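Local coordinates for protein 2-hydroxyisobutyryl-CoA synthetase (Aquincola tertiaricarbonis, PDB 6HDY) that belongs to the ANL superfamily, with a large AMP-binding domain and a smaller C-terminal domain, at residues A49-L54 with S80-L85; R70-A75 with R91-K96; D411-R416 with V448-E453. All coordinates share one frame; numbering follows the deposited sequence.

Overall arrangement
Contacts 1 and 2 are neighbours in the N-terminal helical part of the chain, their centres about 16 Å apart. Their segments alternate in sequence: 49-54, 70-75, 80-85, 91-96. Helix 43-64 packs on the chain leading into helix 85-91, and helix 66-74 on the chain leading out of it. The two contacts touch through Gln81 and Arg91. Contact 3 stands apart in the C-terminal domain, where strands 413-419 and 450-454 pair. Its centre is about 49 Å from that of contact 1 and about 43 Å from that of contact 2. At contact 2 the side chain of Val95 is about 13 Å from bound 8LQ.

Contact 1: residues A49-L54 with S80-L85; sequences AILGRL and SQLKSL
Leu51 and Leu82 run antiparallel alongside one another, and their methyl ends meet where Leu51 CD1 lies 3.7 Å from Leu82 CD2. Leu51 reaches out from helix 43-64 toward the loop. Its CG stands opposite the backbone N (chi1 166°), which carries both methyls to the turn at Lys83 and Ser84. There Leu51 CD1 rests 3.7 Å from Ser84 C, and Leu51 CD2 sits 4.0 Å from Lys83 O. The Leu51 side chain therefore packs on backbone as well as on side chains.

Leu54 lies one turn further along the helix. Its side chain is roughly perpendicular to that of Leu85, with Leu54 CD2 3.8 Å from Leu85 CD2. The same methyl of Leu85 is 4.2 Å from Leu51 CB, so one methyl touches both helix leucines. On the other branch of Leu82, CD1 approaches Leu54 CB at 4.0 Å and also touches the backbone carbonyl of Leu54.

No hydrogen bond links the two segments. Two backbone groups of the loop bond to residues just outside the segments: Leu82 O takes a bond from Gln55 NE2, and Lys83 N gives one to Asp87 OD2. Tyr305 of strand 304-310 touches Ile50, Leu54 and Leu85, and Phe88 touches Leu54 and Leu82.

Ser84 turns its side chain away from helix 43-64. Its OG accepts from Asp87 N and caps helix 85-91 at the N-cap position. This is plain leucine packing of a helix against a loop that ends in the N-cap of the next helix, within the N-terminal helical part of an ANL-family enzyme.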
loop_
_atom_site.group_PDB
_atom_site.type_symbol
_atom_site.label_atom_id
_atom_site.label_comp_id
_atom_site.label_asym_id
_atom_site.label_seq_id
_atom_site.Cartn_x
_atom_site.Cartn_y
_atom_site.Cartn_z
ATOM N N ALA A 49 -37.328 7.702 -0.655
ATOM C CA ALA A 49 -36.205 8.616 -0.706
ATOM C C ALA A 49 -35.135 8.101 -1.675
ATOM O O ALA A 49 -34.547 8.911 -2.378
ATOM C CB ALA A 49 -35.634 8.815 0.686
ATOM N N ILE A 50 -34.949 6.760 -1.769
ATOM C CA ILE A 50 -34.002 6.119 -2.707
ATOM C C ILE A 50 -34.394 6.478 -4.138
ATOM O O ILE A 50 -33.538 6.912 -4.898
ATOM C CB ILE A 50 -33.882 4.586 -2.474
ATOM C CG1 ILE A 50 -33.078 4.301 -1.198
ATOM C CG2 ILE A 50 -33.263 3.865 -3.695
ATOM C CD1 ILE A 50 -33.369 2.976 -0.558
ATOM N N LEU A 51 -35.694 6.373 -4.465
ATOM C CA LEU A 51 -36.254 6.722 -5.773
ATOM C C LEU A 51 -36.009 8.205 -6.060
ATOM O O LEU A 51 -35.664 8.553 -7.192
ATOM C CB LEU A 51 -37.762 6.382 -5.827
ATOM C CG LEU A 51 -38.598 6.963 -6.995
ATOM C CD1 LEU A 51 -38.120 6.423 -8.356
ATOM C CD2 LEU A 51 -40.094 6.725 -6.780
ATOM N N GLY A 52 -36.181 9.046 -5.030
ATOM C CA GLY A 52 -35.936 10.483 -5.092
ATOM C C GLY A 52 -34.492 10.770 -5.450
ATOM O O GLY A 52 -34.213 11.562 -6.355
ATOM N N ARG A 53 -33.566 10.068 -4.780
ATOM C CA ARG A 53 -32.125 10.181 -5.023
ATOM C C ARG A 53 -31.760 9.674 -6.425
ATOM O O ARG A 53 -30.923 10.268 -7.100
ATOM C CB ARG A 53 -31.333 9.390 -3.959
ATOM C CG ARG A 53 -29.796 9.430 -4.164
ATOM C CD ARG A 53 -29.188 10.836 -4.239
ATOM N NE ARG A 53 -29.596 11.670 -3.108
ATOM C CZ ARG A 53 -29.038 11.612 -1.905
ATOM N NH1 ARG A 53 -28.006 10.801 -1.679
ATOM N NH2 ARG A 53 -29.487 12.378 -0.926
ATOM N N LEU A 54 -32.378 8.553 -6.824
ATOM C CA LEU A 54 -32.212 7.870 -8.106
ATOM C C LEU A 54 -32.497 8.844 -9.238
ATOM O O LEU A 54 -31.751 8.878 -10.211
ATOM C CB LEU A 54 -33.179 6.665 -8.151
ATOM C CG LEU A 54 -32.631 5.240 -8.334
ATOM C CD1 LEU A 54 -31.159 5.087 -7.994
ATOM C CD2 LEU A 54 -33.491 4.214 -7.621
ATOM N N SER A 80 -36.709 11.676 -16.759
ATOM C CA SER A 80 -38.073 12.058 -16.404
ATOM C C SER A 80 -39.048 10.865 -16.408
ATOM O O SER A 80 -40.164 10.997 -15.897
ATOM C CB SER A 80 -38.582 13.135 -17.347
ATOM O OG SER A 80 -38.734 12.628 -18.662
ATOM N N GLN A 81 -38.632 9.723 -17.010
ATOM C CA GLN A 81 -39.430 8.494 -17.104
ATOM C C GLN A 81 -39.204 7.604 -15.879
ATOM O O GLN A 81 -39.872 6.585 -15.737
ATOM C CB GLN A 81 -39.133 7.723 -18.405
ATOM C CG GLN A 81 -39.455 8.480 -19.694
ATOM C CD GLN A 81 -38.906 7.728 -20.873
ATOM O OE1 GLN A 81 -37.703 7.682 -21.097
ATOM N NE2 GLN A 81 -39.763 7.093 -21.639
ATOM N N LEU A 82 -38.257 7.985 -15.002
ATOM C CA LEU A 82 -37.994 7.266 -13.758
ATOM C C LEU A 82 -39.066 7.782 -12.770
ATOM O O LEU A 82 -38.891 8.849 -12.173
ATOM C CB LEU A 82 -36.582 7.596 -13.238
ATOM C CG LEU A 82 -35.773 6.486 -12.572
ATOM C CD1 LEU A 82 -34.562 7.064 -11.858
ATOM C CD2 LEU A 82 -36.610 5.641 -11.604
ATOM N N LYS A 83 -40.197 7.070 -12.665
ATOM C CA LYS A 83 -41.313 7.497 -11.813
ATOM C C LYS A 83 -41.638 6.500 -10.701
ATOM O O LYS A 83 -42.533 6.754 -9.897
ATOM C CB LYS A 83 -42.554 7.835 -12.658
ATOM C CG LYS A 83 -42.354 9.024 -13.599
ATOM C CD LYS A 83 -43.664 9.420 -14.227
ATOM C CE LYS A 83 -43.551 10.497 -15.272
ATOM N NZ LYS A 83 -44.905 10.915 -15.739
ATOM N N SER A 84 -40.877 5.385 -10.643
ATOM C CA SER A 84 -40.974 4.303 -9.654
ATOM C C SER A 84 -39.749 3.385 -9.770
ATOM O O SER A 84 -39.033 3.447 -10.766
ATOM C CB SER A 84 -42.257 3.495 -9.851
ATOM O OG SER A 84 -42.244 2.748 -11.054
ATOM N N LEU A 85 -39.540 2.498 -8.776
ATOM C CA LEU A 85 -38.454 1.519 -8.760
ATOM C C LEU A 85 -38.657 0.475 -9.868
ATOM O O LEU A 85 -37.686 -0.113 -10.359
ATOM C CB LEU A 85 -38.339 0.846 -7.375
ATOM C CG LEU A 85 -37.940 1.765 -6.195
ATOM C CD1 LEU A 85 -38.047 1.024 -4.866
ATOM C CD2 LEU A 85 -36.536 2.350 -6.375
#

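Contact 2: residues R70-A75 with R91-K96. With SO4 (sulfate ion), chain D.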
loop_
_atom_site.group_PDB
_atom_site.type_symbol
_atom_site.label_atom_id
_atom_site.label_comp_id
_atom_site.label_asym_id
_atom_site.label_seq_id
_atom_site.Cartn_x
_atom_site.Cartn_y
_atom_site.Cartn_z
ATOM N N ARG A 70 -25.640 8.735 -24.138
ATOM C CA ARG A 70 -25.640 7.877 -25.335
ATOM C C ARG A 70 -26.321 6.536 -25.100
ATOM O O ARG A 70 -27.125 6.109 -25.932
ATOM C CB ARG A 70 -24.213 7.627 -25.840
ATOM C CG ARG A 70 -23.699 8.689 -26.803
ATOM C CD ARG A 70 -22.327 8.317 -27.349
ATOM N NE ARG A 70 -21.323 8.175 -26.286
ATOM C CZ ARG A 70 -20.547 9.163 -25.851
ATOM N NH1 ARG A 70 -20.640 10.377 -26.385
ATOM N NH2 ARG A 70 -19.672 8.948 -24.879
ATOM N N LYS A 71 -25.990 5.872 -23.979
ATOM C CA LYS A 71 -26.506 4.552 -23.615
ATOM C C LYS A 71 -27.997 4.588 -23.377
ATOM O O LYS A 71 -28.716 3.729 -23.888
ATOM C CB LYS A 71 -25.772 3.977 -22.382
ATOM C CG LYS A 71 -25.994 2.483 -22.213
ATOM C CD LYS A 71 -25.532 1.952 -20.861
ATOM C CE LYS A 71 -25.094 0.501 -20.917
ATOM N NZ LYS A 71 -25.987 -0.347 -21.767
ATOM N N TRP A 72 -28.458 5.584 -22.603
ATOM C CA TRP A 72 -29.872 5.754 -22.274
ATOM C C TRP A 72 -30.705 6.097 -23.471
ATOM O O TRP A 72 -31.785 5.521 -23.614
ATOM C CB TRP A 72 -30.075 6.751 -21.136
ATOM C CG TRP A 72 -29.495 6.276 -19.837
ATOM C CD1 TRP A 72 -29.047 5.018 -19.539
ATOM C CD2 TRP A 72 -29.260 7.072 -18.673
ATOM N NE1 TRP A 72 -28.596 4.974 -18.249
ATOM C CE2 TRP A 72 -28.690 6.228 -17.699
ATOM C CE3 TRP A 72 -29.485 8.421 -18.354
ATOM C CZ2 TRP A 72 -28.366 6.683 -16.415
ATOM C CZ3 TRP A 72 -29.122 8.879 -17.099
ATOM C CH2 TRP A 72 -28.585 8.016 -16.141
ATOM N N GLU A 73 -30.197 6.978 -24.358
ATOM C CA GLU A 73 -30.902 7.365 -25.595
ATOM C C GLU A 73 -31.124 6.133 -26.496
ATOM O O GLU A 73 -32.211 5.973 -27.057
ATOM C CB GLU A 73 -30.127 8.454 -26.354
ATOM C CG GLU A 73 -30.302 9.867 -25.809
ATOM C CD GLU A 73 -29.383 10.924 -26.401
ATOM O OE1 GLU A 73 -29.543 12.116 -26.049
ATOM O OE2 GLU A 73 -28.498 10.564 -27.213
ATOM N N GLU A 74 -30.108 5.247 -26.575
ATOM C CA GLU A 74 -30.109 3.995 -27.333
ATOM C C GLU A 74 -31.183 3.012 -26.812
ATOM O O GLU A 74 -31.839 2.352 -27.628
ATOM C CB GLU A 74 -28.690 3.366 -27.314
ATOM C CG GLU A 74 -28.508 2.070 -28.102
ATOM C CD GLU A 74 -28.939 2.093 -29.558
ATOM O OE1 GLU A 74 -28.196 2.657 -30.393
ATOM O OE2 GLU A 74 -30.023 1.541 -29.860
ATOM N N ALA A 75 -31.398 2.960 -25.471
ATOM C CA ALA A 75 -32.411 2.100 -24.837
ATOM C C ALA A 75 -33.792 2.767 -24.683
ATOM O O ALA A 75 -34.713 2.162 -24.119
ATOM C CB ALA A 75 -31.914 1.600 -23.492
ATOM N N ARG A 91 -36.782 0.119 -17.576
ATOM C CA ARG A 91 -36.381 1.113 -18.575
ATOM C C ARG A 91 -34.888 1.383 -18.655
ATOM O O ARG A 91 -34.378 1.630 -19.754
ATOM C CB ARG A 91 -37.137 2.445 -18.378
ATOM C CG ARG A 91 -38.647 2.329 -18.360
ATOM C CD ARG A 91 -39.284 3.657 -17.992
ATOM N NE ARG A 91 -40.744 3.582 -18.016
ATOM C CZ ARG A 91 -41.493 3.773 -19.097
ATOM N NH1 ARG A 91 -42.814 3.680 -19.020
ATOM N NH2 ARG A 91 -40.928 4.063 -20.265
ATOM N N VAL A 92 -34.200 1.381 -17.499
ATOM C CA VAL A 92 -32.771 1.686 -17.429
ATOM C C VAL A 92 -31.924 0.466 -17.833
ATOM O O VAL A 92 -31.956 -0.563 -17.148
ATOM C CB VAL A 92 -32.348 2.299 -16.063
ATOM C CG1 VAL A 92 -30.883 2.738 -16.069
ATOM C CG2 VAL A 92 -33.253 3.457 -15.668
ATOM N N PRO A 93 -31.149 0.570 -18.946
ATOM C CA PRO A 93 -30.286 -0.560 -19.342
ATOM C C PRO A 93 -29.137 -0.761 -18.354
ATOM O O PRO A 93 -28.599 0.223 -17.826
ATOM C CB PRO A 93 -29.765 -0.133 -20.718
ATOM C CG PRO A 93 -29.754 1.358 -20.663
ATOM C CD PRO A 93 -30.961 1.732 -19.848
ATOM N N VAL A 94 -28.773 -2.023 -18.092
ATOM C CA VAL A 94 -27.650 -2.312 -17.204
ATOM C C VAL A 94 -26.315 -1.953 -17.869
ATOM O O VAL A 94 -26.159 -2.073 -19.088
ATOM C CB VAL A 94 -27.611 -3.765 -16.656
ATOM C CG1 VAL A 94 -28.792 -4.045 -15.749
ATOM C CG2 VAL A 94 -27.507 -4.804 -17.780
ATOM N N VAL A 95 -25.351 -1.543 -17.057
ATOM C CA VAL A 95 -23.995 -1.266 -17.515
ATOM C C VAL A 95 -23.214 -2.567 -17.343
ATOM O O VAL A 95 -23.344 -3.218 -16.317
ATOM C CB VAL A 95 -23.338 -0.126 -16.704
ATOM C CG1 VAL A 95 -21.865 0.057 -17.111
ATOM C CG2 VAL A 95 -24.129 1.175 -16.854
ATOM N N LYS A 96 -22.440 -2.948 -18.353
ATOM C CA LYS A 96 -21.550 -4.109 -18.320
ATOM C C LYS A 96 -20.100 -3.604 -18.162
ATOM O O LYS A 96 -19.792 -2.484 -18.573
ATOM C CB LYS A 96 -21.695 -4.932 -19.611
ATOM C CG LYS A 96 -23.004 -5.715 -19.717
ATOM C CD LYS A 96 -23.170 -6.329 -21.101
ATOM C CE LYS A 96 -24.361 -7.254 -21.208
ATOM N NZ LYS A 96 -24.582 -7.714 -22.611
HETATM S S SO4 D . -18.797 5.344 -25.005
HETATM O O1 SO4 D . -18.333 6.411 -24.085
HETATM O O2 SO4 D . -17.860 5.175 -26.126
HETATM O O3 SO4 D . -20.130 5.720 -25.517
HETATM O O4 SO4 D . -18.915 4.039 -24.324
HETATM O O HOH W 1 -27.396 2.505 -16.843
#
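Pro93 makes the main apolar contact, pressing its ring against the end of helix 66-74. Pro93 CG lies 3.6 Å from Ala75 CB, and Pro93 CD lies 3.8 Å from Trp72 CD1. The Trp72 side chain stands roughly perpendicular to that of Pro93. Val92 runs beside Trp72 in the same direction, with Val92 CG1 3.9 Å from Trp72 NE1. The indole continues into a hydrophobic cluster with Cys58, Ala61 and Trp62 of helix 43-64, and it meets Phe77 edge-to-face.

One water joins the segments through polar bonds. It lies in the plane of the indole, accepts from Trp72 NE1 at 3.1 Å and donates to Pro93 O at 2.8 Å. The buried indole N-H thus reaches the loop backbone indirectly.

The loop is the link between helices 85-91 and 97-106 of the AMP-binding domain. Val92 is the first residue to leave the helical conformation of the former, and Lys96 is the N-cap of the latter. Helix 66-74 packs along this link.

Of the charged side chains, Lys71 lies across the middle of the contact, antiparallel to Pro93. The bend at chi4 (-41°) carries Lys71 NZ across the front of Val94 O, and the hydrogen bond between them is weak, 3.2 Å. Asp99 forms a long, weak ion pair with the same ammonium. Arg70 points away from the loop and holds a sulfate ion, probably from the crystallisation liquor. Arg70 NE donates to sulfate O3 at 2.8 Å, and Arg70 NH2 donates to sulfate O1 at 3.0 Å. Ser103 OG also binds the sulfate, while Arg70 NH2 has a second anionic partner in Asp112.

Contact 3: residues D411-R416 with V448-E453; sequences DELLLR and VRAKVE
Leu413 and Ala450 pair in parallel, as do Leu414 with Lys451, Leu415 with Val452 and Arg416 with Glu453. Four backbone hydrogen bonds hold the strands. Leu413 N donates to Arg449 O and Leu415 N to Lys451 O, while Leu413 O and Leu415 O accept from Lys451 N and Glu453 N. The bond from Leu413 N to Arg449 O is nearly straight, at 172°. Strand 413-419, helix 428-446 and strand 450-454 form a beta-alpha-beta crossover, with 450-454 outermost in the mixed sheet of the C-terminal domain.

The packed face carries Leu413, Leu415, Ala450 and Val452. Leu413 CB lies 4.0 Å from Val448 CG1 and 4.2 Å from Ala450 CB. Helix 428-446 lies over this face, with Val442 against Leu413 and Ala450. Ile402 of strand 399-403 touches Leu413 and Leu415.

The other face is more polar and partly exposed, though helix 474-486 reaches across it. Leu414 and Lys451 lie side by side, with Leu414 CD2 3.8 Å from Lys451 CB. The Lys451 chain is extended beyond CG, and its ammonium meets the carboxylate of Glu412. In this salt bridge Glu412 OE2 is 3.4 Å from Lys451 NZ, longer than in the Arg416-Glu453 bridge. Lys451 NZ also donates to Asn481 OD1. Glu412 runs beside Arg449, whose guanidinium is bound by Gln443.

Arg416 and Glu453 point the same way. A bend at chi3 (89°) brings the guanidinium edge to the carboxylate, and Arg416 NE donates to Glu453 OE2 at 2.7 Å. The oxygen is met on its syn side. Arg416 NH2 adds a weak bond to the same oxygen, so the guanidinium grips one carboxylate oxygen rather than both. The chemistry implies a strand pair fixed by its backbone and apolar face; two oppositely charged pairs cross the strands on the polar face, which probably adds to the hold of the backbone bonds.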
loop_
_atom_site.group_PDB
_atom_site.type_symbol
_atom_site.label_atom_id
_atom_site.label_comp_id
_atom_site.label_asym_id
_atom_site.label_seq_id
_atom_site.Cartn_x
_atom_site.Cartn_y
_atom_site.Cartn_z
ATOM N N ASP A 411 -17.709 -35.586 -17.840
ATOM C CA ASP A 411 -18.473 -36.682 -17.244
ATOM C C ASP A 411 -18.247 -36.759 -15.728
ATOM O O ASP A 411 -19.164 -37.126 -14.979
ATOM C CB ASP A 411 -18.113 -38.012 -17.920
ATOM C CG ASP A 411 -18.612 -38.132 -19.354
ATOM O OD1 ASP A 411 -19.791 -37.788 -19.607
ATOM O OD2 ASP A 411 -17.839 -38.614 -20.216
ATOM N N GLU A 412 -17.021 -36.407 -15.281
ATOM C CA GLU A 412 -16.633 -36.448 -13.869
ATOM C C GLU A 412 -15.890 -35.180 -13.451
ATOM O O GLU A 412 -15.351 -34.452 -14.287
ATOM C CB GLU A 412 -15.752 -37.689 -13.540
ATOM C CG GLU A 412 -16.023 -38.963 -14.342
ATOM C CD GLU A 412 -14.858 -39.417 -15.203
ATOM O OE1 GLU A 412 -14.497 -38.697 -16.164
ATOM O OE2 GLU A 412 -14.290 -40.492 -14.897
ATOM N N LEU A 413 -15.826 -34.960 -12.136
ATOM C CA LEU A 413 -15.131 -33.862 -11.504
ATOM C C LEU A 413 -13.727 -34.317 -11.084
ATOM O O LEU A 413 -13.609 -35.266 -10.323
ATOM C CB LEU A 413 -15.939 -33.376 -10.288
ATOM C CG LEU A 413 -15.294 -32.275 -9.412
ATOM C CD1 LEU A 413 -15.037 -30.997 -10.205
ATOM C CD2 LEU A 413 -16.152 -31.976 -8.207
ATOM N N LEU A 414 -12.671 -33.645 -11.585
ATOM C CA LEU A 414 -11.287 -33.966 -11.231
ATOM C C LEU A 414 -10.823 -32.999 -10.135
ATOM O O LEU A 414 -10.860 -31.772 -10.327
ATOM C CB LEU A 414 -10.324 -33.923 -12.448
ATOM C CG LEU A 414 -10.631 -34.803 -13.679
ATOM C CD1 LEU A 414 -9.544 -34.659 -14.718
ATOM C CD2 LEU A 414 -10.785 -36.281 -13.311
ATOM N N LEU A 415 -10.406 -33.555 -8.979
ATOM C CA LEU A 415 -9.932 -32.763 -7.838
ATOM C C LEU A 415 -8.542 -33.194 -7.401
ATOM O O LEU A 415 -8.242 -34.385 -7.412
ATOM C CB LEU A 415 -10.908 -32.856 -6.645
ATOM C CG LEU A 415 -12.373 -32.396 -6.839
ATOM C CD1 LEU A 415 -13.198 -32.669 -5.575
ATOM C CD2 LEU A 415 -12.457 -30.876 -7.187
ATOM N N ARG A 416 -7.682 -32.216 -7.068
ATOM C CA ARG A 416 -6.339 -32.415 -6.520
ATOM C C ARG A 416 -6.511 -31.891 -5.104
ATOM O O ARG A 416 -6.738 -30.693 -4.926
ATOM C CB ARG A 416 -5.247 -31.623 -7.279
ATOM C CG ARG A 416 -5.070 -32.022 -8.761
ATOM C CD ARG A 416 -3.744 -31.504 -9.308
ATOM N NE ARG A 416 -2.685 -32.490 -9.086
ATOM C CZ ARG A 416 -1.376 -32.241 -9.066
ATOM N NH1 ARG A 416 -0.922 -31.004 -9.248
ATOM N NH2 ARG A 416 -0.511 -33.226 -8.847
ATOM N N VAL A 448 -22.517 -35.719 -8.424
ATOM C CA VAL A 448 -21.651 -35.946 -9.575
ATOM C C VAL A 448 -20.442 -36.801 -9.187
ATOM O O VAL A 448 -20.006 -36.736 -8.045
ATOM C CB VAL A 448 -21.305 -34.555 -10.203
ATOM C CG1 VAL A 448 -19.804 -34.289 -10.342
ATOM C CG2 VAL A 448 -22.027 -34.357 -11.522
ATOM N N ARG A 449 -19.925 -37.618 -10.122
ATOM C CA ARG A 449 -18.742 -38.457 -9.900
ATOM C C ARG A 449 -17.533 -37.542 -9.691
ATOM O O ARG A 449 -17.332 -36.599 -10.460
ATOM C CB ARG A 449 -18.519 -39.444 -11.084
ATOM C CG ARG A 449 -17.181 -40.221 -11.080
ATOM C CD ARG A 449 -17.122 -41.419 -10.135
ATOM N NE ARG A 449 -15.761 -41.960 -10.036
ATOM C CZ ARG A 449 -15.034 -41.994 -8.920
ATOM N NH1 ARG A 449 -15.532 -41.531 -7.778
ATOM N NH2 ARG A 449 -13.807 -42.497 -8.936
ATOM N N ALA A 450 -16.775 -37.782 -8.612
ATOM C CA ALA A 450 -15.613 -36.974 -8.300
ATOM C C ALA A 450 -14.368 -37.831 -8.123
ATOM O O ALA A 450 -14.307 -38.642 -7.201
ATOM C CB ALA A 450 -15.871 -36.136 -7.059
ATOM N N LYS A 451 -13.400 -37.685 -9.041
ATOM C CA LYS A 451 -12.098 -38.342 -8.982
ATOM C C LYS A 451 -11.159 -37.436 -8.151
ATOM O O LYS A 451 -11.015 -36.249 -8.464
ATOM C CB LYS A 451 -11.525 -38.548 -10.385
ATOM C CG LYS A 451 -12.009 -39.811 -11.074
ATOM C CD LYS A 451 -11.349 -39.982 -12.441
ATOM C CE LYS A 451 -11.572 -41.366 -13.014
ATOM N NZ LYS A 451 -11.025 -41.482 -14.386
ATOM N N VAL A 452 -10.554 -37.987 -7.081
ATOM C CA VAL A 452 -9.635 -37.267 -6.200
ATOM C C VAL A 452 -8.208 -37.801 -6.335
ATOM O O VAL A 452 -7.977 -38.995 -6.200
ATOM C CB VAL A 452 -10.096 -37.272 -4.711
ATOM C CG1 VAL A 452 -9.121 -36.494 -3.814
ATOM C CG2 VAL A 452 -11.513 -36.726 -4.552
ATOM N N GLU A 453 -7.257 -36.909 -6.576
ATOM C CA GLU A 453 -5.836 -37.230 -6.561
ATOM C C GLU A 453 -5.292 -36.494 -5.321
ATOM O O GLU A 453 -5.557 -35.296 -5.174
ATOM C CB GLU A 453 -5.117 -36.717 -7.828
ATOM C CG GLU A 453 -3.648 -37.132 -7.878
ATOM C CD GLU A 453 -2.683 -36.260 -8.662
ATOM O OE1 GLU A 453 -1.520 -36.686 -8.845
ATOM O OE2 GLU A 453 -3.071 -35.144 -9.070
#